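Local coordinates for DNA translocase coupling protein (Clostridium perfringens, PDB 6O1W) that probably binds DNA and ATP and works as an ATP-driven translocase that couples plasmid DNA to conjugative transfer, at residues Tyr194-Asn199 against Ser261-Leu266; Val111-Gln116 against Gln339-Asp344; Leu14-Leu19 against Pro61-Ser66. All blocks are in the same frame, centred on the assembly; numbering follows the deposited sequence.

Interaction 1 of 3, residues Tyr194-Asn199 against Ser261-Leu266. With BGC (beta-D-glucopyranose), chain E.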
# COMPACT_ATOMS: atom_id res chain seq x y z
N TYR A 194 -23.23 -12.94 6.40
CA TYR A 194 -22.61 -14.02 7.15
C TYR A 194 -21.43 -13.52 8.02
O TYR A 194 -21.33 -13.90 9.19
CB TYR A 194 -22.12 -15.12 6.19
CG TYR A 194 -21.14 -16.06 6.86
CD1 TYR A 194 -21.57 -16.99 7.81
CD2 TYR A 194 -19.77 -15.98 6.60
CE1 TYR A 194 -20.66 -17.83 8.47
CE2 TYR A 194 -18.86 -16.83 7.24
CZ TYR A 194 -19.31 -17.72 8.20
OH TYR A 194 -18.40 -18.51 8.86
N LEU A 195 -20.50 -12.72 7.44
CA LEU A 195 -19.31 -12.21 8.12
C LEU A 195 -19.67 -11.28 9.27
O LEU A 195 -19.02 -11.34 10.31
CB LEU A 195 -18.39 -11.49 7.13
CG LEU A 195 -17.69 -12.30 6.04
CD1 LEU A 195 -17.06 -11.37 5.00
CD2 LEU A 195 -16.63 -13.25 6.64
N VAL A 196 -20.70 -10.45 9.09
CA VAL A 196 -21.20 -9.55 10.15
C VAL A 196 -21.81 -10.36 11.32
O VAL A 196 -21.60 -10.02 12.48
CB VAL A 196 -22.16 -8.49 9.53
CG1 VAL A 196 -23.31 -8.12 10.44
CG2 VAL A 196 -21.38 -7.26 9.15
N ASP A 197 -22.55 -11.44 11.01
CA ASP A 197 -23.10 -12.36 12.02
C ASP A 197 -21.96 -13.15 12.69
O ASP A 197 -22.01 -13.34 13.90
CB ASP A 197 -24.09 -13.35 11.37
CG ASP A 197 -25.38 -12.72 10.86
OD1 ASP A 197 -25.58 -11.50 11.10
OD2 ASP A 197 -26.16 -13.43 10.20
N GLU A 198 -20.95 -13.61 11.91
CA GLU A 198 -19.82 -14.36 12.47
C GLU A 198 -19.02 -13.43 13.41
O GLU A 198 -18.57 -13.88 14.47
CB GLU A 198 -18.91 -14.97 11.37
CG GLU A 198 -17.67 -15.68 11.91
CD GLU A 198 -17.87 -16.96 12.70
OE1 GLU A 198 -18.92 -17.62 12.50
OE2 GLU A 198 -16.98 -17.33 13.50
N ASN A 199 -18.88 -12.16 13.04
CA ASN A 199 -18.22 -11.17 13.86
C ASN A 199 -19.01 -10.98 15.18
O ASN A 199 -18.40 -10.99 16.25
CB ASN A 199 -18.10 -9.82 13.13
CG ASN A 199 -17.24 -8.87 13.92
OD1 ASN A 199 -16.05 -9.07 14.06
ND2 ASN A 199 -17.80 -7.86 14.50
N SER A 261 -18.90 -1.61 6.72
CA SER A 261 -18.64 -0.57 7.71
C SER A 261 -18.64 -1.13 9.11
O SER A 261 -17.70 -0.86 9.85
CB SER A 261 -19.70 0.54 7.62
OG SER A 261 -19.53 1.25 6.41
N THR A 262 -19.67 -1.93 9.46
CA THR A 262 -19.83 -2.60 10.76
C THR A 262 -18.65 -3.57 10.96
O THR A 262 -18.06 -3.61 12.05
CB THR A 262 -21.18 -3.33 10.82
OG1 THR A 262 -22.21 -2.36 10.65
CG2 THR A 262 -21.41 -4.11 12.12
N LEU A 263 -18.30 -4.32 9.90
CA LEU A 263 -17.18 -5.26 9.97
C LEU A 263 -15.89 -4.52 10.26
O LEU A 263 -15.20 -4.86 11.21
CB LEU A 263 -17.01 -6.02 8.66
CG LEU A 263 -17.41 -7.47 8.59
CD1 LEU A 263 -16.93 -8.04 7.26
CD2 LEU A 263 -16.86 -8.28 9.77
N ALA A 264 -15.58 -3.47 9.48
CA ALA A 264 -14.35 -2.69 9.63
C ALA A 264 -14.19 -2.07 11.04
O ALA A 264 -13.12 -2.13 11.65
CB ALA A 264 -14.28 -1.62 8.55
N ARG A 265 -15.27 -1.51 11.55
CA ARG A 265 -15.29 -0.83 12.83
C ARG A 265 -15.20 -1.79 14.02
O ARG A 265 -14.47 -1.50 14.96
CB ARG A 265 -16.57 0.07 12.90
CG ARG A 265 -16.87 0.74 14.25
CD ARG A 265 -18.11 1.62 14.16
NE ARG A 265 -19.31 0.86 13.76
CZ ARG A 265 -20.15 0.26 14.60
NH1 ARG A 265 -19.96 0.35 15.91
NH2 ARG A 265 -21.19 -0.42 14.13
N LEU A 266 -15.89 -2.94 13.95
CA LEU A 266 -15.98 -3.87 15.08
C LEU A 266 -15.13 -5.14 15.06
O LEU A 266 -15.17 -5.87 16.07
CB LEU A 266 -17.45 -4.31 15.28
CG LEU A 266 -18.50 -3.22 15.59
CD1 LEU A 266 -19.90 -3.85 15.75
CD2 LEU A 266 -18.15 -2.48 16.89
C2 BGC E . -20.04 -20.48 5.19
C3 BGC E . -21.56 -20.41 5.19
C4 BGC E . -22.02 -19.06 4.66
C5 BGC E . -21.41 -18.80 3.28
C6 BGC E . -21.71 -17.42 2.75
C1 BGC E . -19.52 -20.20 3.78
O1 BGC E . -18.13 -20.25 3.76
O2 BGC E . -19.60 -21.75 5.64
O3 BGC E . -22.06 -20.63 6.50
O4 BGC E . -23.44 -19.01 4.55
O5 BGC E . -19.98 -18.91 3.35
O6 BGC E . -21.08 -17.20 1.50
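Leu263 carries this helix-helix contact: its two methyls and its branch carbon touch three residues of the 194-199 segment. Leu263 CD1 lies 3.7 Å from Leu195 CB, and Leu263 CG rests at 4.0 Å against Val196 CG2, where the backbones are also nearest. Leu263 CD2 reaches further along, to within 3.9 Å of Asn199 CB. The chi1 of Leu263, -107°, is well away from the staggered values, and this rotation lays CD1 toward Leu195 and CD2 toward Asn199.

The polar groups form no hydrogen bond between the two segments. Asn199 turns its amide toward the last turn of the other helix, ND2 standing 3.7 Å from Leu266 CB, with the two side chains roughly perpendicular. Its OD1 is bonded to Thr270 OG1, while Thr262 OG1 is returned to its own helix at Gly258 O.

A sugar contact occupies another side of helix 185-209. Tyr194, with CG anti to the backbone N (chi1 164°), offers one ring face to the glucopyranose, whose C4 lies 3.7 Å above the ring plane; Glu198 CB lies over the opposite face. The same sugar is hydrogen-bonded to Tyr161 OH and Gln180 OE1.

The short axes run 9.6 Å apart at 32°, in the same general direction. Leu195 and Leu263 also reach the strands beneath, Leu195 touching Val231 and Leu263 touching Ile272. Such neighbouring helices packed over parallel strands are characteristic of the alpha/beta core of P-loop ATPases, here the FtsK/SpoIIIE-type motor domain.

Interaction 2 of 3, residues Val111-Gln116 against Gln339-Asp344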
# COMPACT_ATOMS: atom_id res chain seq x y z
N VAL A 111 0.91 -11.97 11.59
CA VAL A 111 1.97 -11.05 11.17
C VAL A 111 2.28 -11.37 9.72
O VAL A 111 2.56 -12.53 9.37
CB VAL A 111 3.26 -11.10 12.06
CG1 VAL A 111 4.33 -10.12 11.55
CG2 VAL A 111 2.95 -10.78 13.52
N VAL A 112 2.23 -10.32 8.87
CA VAL A 112 2.54 -10.41 7.45
C VAL A 112 3.65 -9.42 7.07
O VAL A 112 3.82 -8.40 7.73
CB VAL A 112 1.27 -10.29 6.55
CG1 VAL A 112 0.21 -11.34 6.95
CG2 VAL A 112 0.67 -8.88 6.59
N VAL A 113 4.42 -9.73 6.01
CA VAL A 113 5.49 -8.89 5.49
C VAL A 113 5.06 -8.41 4.08
O VAL A 113 4.65 -9.22 3.26
CB VAL A 113 6.86 -9.61 5.48
CG1 VAL A 113 7.99 -8.61 5.24
CG2 VAL A 113 7.10 -10.35 6.80
N VAL A 114 5.17 -7.09 3.80
CA VAL A 114 4.73 -6.62 2.47
C VAL A 114 5.89 -6.18 1.54
O VAL A 114 5.66 -5.99 0.35
CB VAL A 114 3.63 -5.55 2.56
CG1 VAL A 114 2.35 -6.16 3.15
CG2 VAL A 114 4.07 -4.35 3.38
N GLY A 115 7.10 -6.06 2.06
CA GLY A 115 8.25 -5.67 1.27
C GLY A 115 9.37 -5.02 2.06
O GLY A 115 9.41 -5.12 3.29
N GLN A 116 10.27 -4.33 1.35
CA GLN A 116 11.48 -3.74 1.94
C GLN A 116 11.53 -2.24 1.95
O GLN A 116 11.33 -1.62 0.91
CB GLN A 116 12.72 -4.25 1.19
CG GLN A 116 13.99 -4.20 2.03
CD GLN A 116 15.19 -4.76 1.32
OE1 GLN A 116 15.17 -5.85 0.76
NE2 GLN A 116 16.28 -4.03 1.37
N GLN A 339 9.67 -0.99 -1.23
CA GLN A 339 9.55 -1.83 -2.41
C GLN A 339 8.73 -3.04 -2.01
O GLN A 339 9.13 -3.80 -1.14
CB GLN A 339 10.93 -2.31 -2.92
CG GLN A 339 10.90 -3.07 -4.28
CD GLN A 339 10.37 -2.25 -5.45
OE1 GLN A 339 10.47 -1.02 -5.49
NE2 GLN A 339 9.77 -2.93 -6.43
N ALA A 340 7.60 -3.22 -2.68
CA ALA A 340 6.69 -4.33 -2.45
C ALA A 340 7.22 -5.59 -3.10
O ALA A 340 7.82 -5.51 -4.17
CB ALA A 340 5.32 -4.00 -3.03
N PHE A 341 6.95 -6.74 -2.49
CA PHE A 341 7.29 -8.05 -3.04
C PHE A 341 6.53 -8.26 -4.33
O PHE A 341 5.35 -7.89 -4.43
CB PHE A 341 6.86 -9.18 -2.09
CG PHE A 341 7.63 -9.27 -0.80
CD1 PHE A 341 9.00 -9.45 -0.80
CD2 PHE A 341 6.97 -9.23 0.42
CE1 PHE A 341 9.71 -9.52 0.40
CE2 PHE A 341 7.68 -9.34 1.62
CZ PHE A 341 9.04 -9.49 1.61
N TYR A 342 7.19 -8.87 -5.32
CA TYR A 342 6.48 -9.22 -6.53
C TYR A 342 6.14 -10.69 -6.34
O TYR A 342 7.03 -11.53 -6.18
CB TYR A 342 7.26 -8.95 -7.83
CG TYR A 342 6.46 -9.34 -9.06
CD1 TYR A 342 5.29 -8.67 -9.40
CD2 TYR A 342 6.84 -10.43 -9.84
CE1 TYR A 342 4.51 -9.08 -10.48
CE2 TYR A 342 6.09 -10.82 -10.95
CZ TYR A 342 4.92 -10.15 -11.26
OH TYR A 342 4.17 -10.56 -12.34
N PHE A 343 4.85 -10.94 -6.17
CA PHE A 343 4.28 -12.27 -5.94
C PHE A 343 3.60 -12.62 -7.24
O PHE A 343 2.70 -11.91 -7.68
CB PHE A 343 3.27 -12.21 -4.77
CG PHE A 343 2.61 -13.53 -4.43
CD1 PHE A 343 1.43 -13.92 -5.06
CD2 PHE A 343 3.16 -14.38 -3.48
CE1 PHE A 343 0.82 -15.13 -4.74
CE2 PHE A 343 2.54 -15.59 -3.17
CZ PHE A 343 1.40 -15.97 -3.82
N ASP A 344 4.06 -13.68 -7.87
CA ASP A 344 3.59 -14.12 -9.18
C ASP A 344 2.83 -15.40 -8.95
O ASP A 344 3.44 -16.39 -8.52
CB ASP A 344 4.84 -14.37 -10.09
CG ASP A 344 4.56 -14.68 -11.55
OD1 ASP A 344 3.77 -15.59 -11.83
OD2 ASP A 344 5.14 -14.01 -12.42
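A short antiparallel pairing joins strand 111-116 to the end of strand 334-340 in the mixed sheet of the FtsK/SpoIIIE-type ATPase domain, close to the nucleotide site. Ala340 contacts ATP in another structure of this protein, and the P-loop helix 142-155 packs against it through Ile145; no nucleotide is bound here.

Gln116 and Gln339 form the hydrogen-bonded pair. Gln116 N donates to Gln339 O and Gln339 N to Gln116 O, both at 2.8 Å. Gly115 and Ala340 make the adjoining non-hydrogen-bonded pair, with Gly115 CA 3.2 Å from Gln339 O in a CA-H...O contact. The extended backbone of Gly115 (phi 155°) lets the strands approach closely at this point, its CA lying 4.3 Å from Ala340 CA. Beyond this pair, Phe341 N donates to Val114 O over 3.2 Å.

Phe341 then folds its side chain back over the partner strand. CG lies anti to its carbonyl carbon (chi1 -68°), and one ring face receives Gly115 CA in a CH-pi contact, 3.8 Å from the centroid. Trp100 meets the same ring edge-to-face. Val113 also reaches this ring: its CG1 is 3.7 Å from Phe341 CE2, and Val113 O lies at the ring edge, 3.4 Å from the same CE2.

Interaction 3 of 3, residues Leu14-Leu19 against Pro61-Ser66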
# COMPACT_ATOMS: atom_id res chain seq x y z
N LEU A 14 32.13 22.86 -4.78
CA LEU A 14 33.23 22.06 -5.31
C LEU A 14 32.78 21.19 -6.49
O LEU A 14 33.46 21.14 -7.52
CB LEU A 14 33.83 21.18 -4.19
CG LEU A 14 34.98 20.24 -4.59
CD1 LEU A 14 36.21 21.02 -5.03
CD2 LEU A 14 35.31 19.27 -3.47
N ALA A 15 31.62 20.55 -6.36
CA ALA A 15 31.08 19.70 -7.42
C ALA A 15 30.82 20.51 -8.69
O ALA A 15 31.24 20.10 -9.77
CB ALA A 15 29.80 19.01 -6.93
N PHE A 16 30.18 21.70 -8.56
CA PHE A 16 29.86 22.53 -9.72
C PHE A 16 31.11 23.12 -10.41
O PHE A 16 31.18 23.16 -11.64
CB PHE A 16 28.88 23.62 -9.31
CG PHE A 16 27.49 23.14 -8.97
CD1 PHE A 16 26.82 22.27 -9.81
CD2 PHE A 16 26.84 23.62 -7.85
CE1 PHE A 16 25.53 21.82 -9.50
CE2 PHE A 16 25.53 23.19 -7.55
CZ PHE A 16 24.88 22.31 -8.39
N GLU A 17 32.09 23.55 -9.62
CA GLU A 17 33.36 24.10 -10.09
C GLU A 17 34.20 23.05 -10.85
O GLU A 17 34.76 23.37 -11.90
CB GLU A 17 34.15 24.67 -8.91
CG GLU A 17 33.69 26.07 -8.54
CD GLU A 17 34.29 26.65 -7.28
OE1 GLU A 17 35.20 26.02 -6.69
OE2 GLU A 17 33.85 27.75 -6.87
N GLN A 18 34.23 21.78 -10.36
CA GLN A 18 34.93 20.66 -11.05
C GLN A 18 34.31 20.46 -12.49
O GLN A 18 35.01 20.05 -13.41
CB GLN A 18 34.73 19.35 -10.27
CG GLN A 18 35.71 19.14 -9.13
CD GLN A 18 35.37 17.97 -8.24
OE1 GLN A 18 34.24 17.45 -8.19
NE2 GLN A 18 36.36 17.54 -7.51
N LEU A 19 33.01 20.79 -12.65
CA LEU A 19 32.31 20.67 -13.94
C LEU A 19 32.33 21.97 -14.74
O LEU A 19 31.87 21.98 -15.88
CB LEU A 19 30.85 20.26 -13.68
CG LEU A 19 30.61 18.93 -12.97
CD1 LEU A 19 29.13 18.71 -12.68
CD2 LEU A 19 31.24 17.79 -13.72
N PRO A 61 22.97 12.73 -15.78
CA PRO A 61 23.88 11.63 -15.47
C PRO A 61 25.07 12.10 -14.65
O PRO A 61 25.34 11.46 -13.65
CB PRO A 61 24.30 11.13 -16.86
CG PRO A 61 23.12 11.44 -17.71
CD PRO A 61 22.70 12.80 -17.23
N GLN A 62 25.70 13.25 -14.98
CA GLN A 62 26.89 13.73 -14.25
C GLN A 62 26.61 14.25 -12.83
O GLN A 62 27.40 13.97 -11.92
CB GLN A 62 27.68 14.78 -15.05
CG GLN A 62 28.98 15.17 -14.33
CD GLN A 62 29.96 14.03 -14.29
OE1 GLN A 62 30.30 13.44 -15.32
NE2 GLN A 62 30.42 13.67 -13.11
N LEU A 63 25.51 14.97 -12.64
CA LEU A 63 25.09 15.50 -11.33
C LEU A 63 24.76 14.38 -10.37
O LEU A 63 25.03 14.50 -9.18
CB LEU A 63 23.88 16.43 -11.48
CG LEU A 63 24.17 17.68 -12.30
CD1 LEU A 63 22.89 18.43 -12.59
CD2 LEU A 63 25.22 18.58 -11.62
N GLN A 64 24.17 13.28 -10.88
CA GLN A 64 23.89 12.13 -10.03
C GLN A 64 25.20 11.60 -9.45
O GLN A 64 25.26 11.36 -8.26
CB GLN A 64 23.23 11.00 -10.82
CG GLN A 64 21.77 11.26 -11.11
CD GLN A 64 21.09 10.04 -11.70
OE1 GLN A 64 21.70 9.16 -12.34
NE2 GLN A 64 19.80 9.97 -11.51
N THR A 65 26.23 11.44 -10.27
CA THR A 65 27.54 10.96 -9.84
C THR A 65 28.30 11.97 -8.92
O THR A 65 28.83 11.58 -7.89
CB THR A 65 28.34 10.56 -11.06
OG1 THR A 65 27.63 9.51 -11.70
CG2 THR A 65 29.74 10.09 -10.72
N SER A 66 28.37 13.22 -9.33
CA SER A 66 29.08 14.26 -8.58
C SER A 66 28.42 14.46 -7.21
O SER A 66 29.12 14.44 -6.21
CB SER A 66 29.09 15.57 -9.36
OG SER A 66 29.86 15.43 -10.53
O HOH W 1 31.72 17.33 -9.86
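The Phe16 ring turns an edge to the partner helix: Leu63 CD2 lies near the ring plane, 3.9 Å from Phe16 CE1, and the two side chains cross at about a right angle. Phe47, from strand 43-48, meets the same ring edge-to-face. The other flat group, the Gln62 amide, points its NE2 along its own helix to Ser66 OG, a nearly straight bond of 3.2 Å with the acceptor in the amide plane.

Leu19 meets Gln62 and Leu63 of the partner helix. Its CD2 presses on Gln62 CG at 3.5 Å, while CD1 lies 4.1 Å from Leu63 CD2. The bend of Gln62 at chi2 (67°) is what swings its amide toward Ser66 while its CG stays against Leu19. In the fold, this packing sets helix 7-18 beside helix 60-67 in the N-terminal part of the chain, where Leu63 also touches Ile71 of the four-stranded antiparallel sheet and Trp56 reaches both Phe16 and Leu63.

Ala15 and Ser66 come together by their CB atoms. Nearby, a water bridges the helices, donating to Ala15 O at 2.8 Å and to Gln18 OE1, and accepting from Ser66 OG at 2.7 Å.

Overall arrangement
From the N terminus, interaction 3 closes first: residues 14-19 meet 61-66 within the small domain built on the antiparallel sheet 30-89, and that loop is complete before the first strand of the mixed sheet, 111-116. Interaction 2 then opens at this strand and closes only at 339-344, bringing the start of the mixed-sheet domain to its last strand. Interaction 1 falls entirely within this long loop, joining helices 185-209 and 247-266. The centres of interactions 1 and 3 lie about 58 Å apart, on opposite sides of the chain's centre; the centre of interaction 2 lies about 27 Å from that of interaction 1 and about 36 Å from that of interaction 3. None touches another.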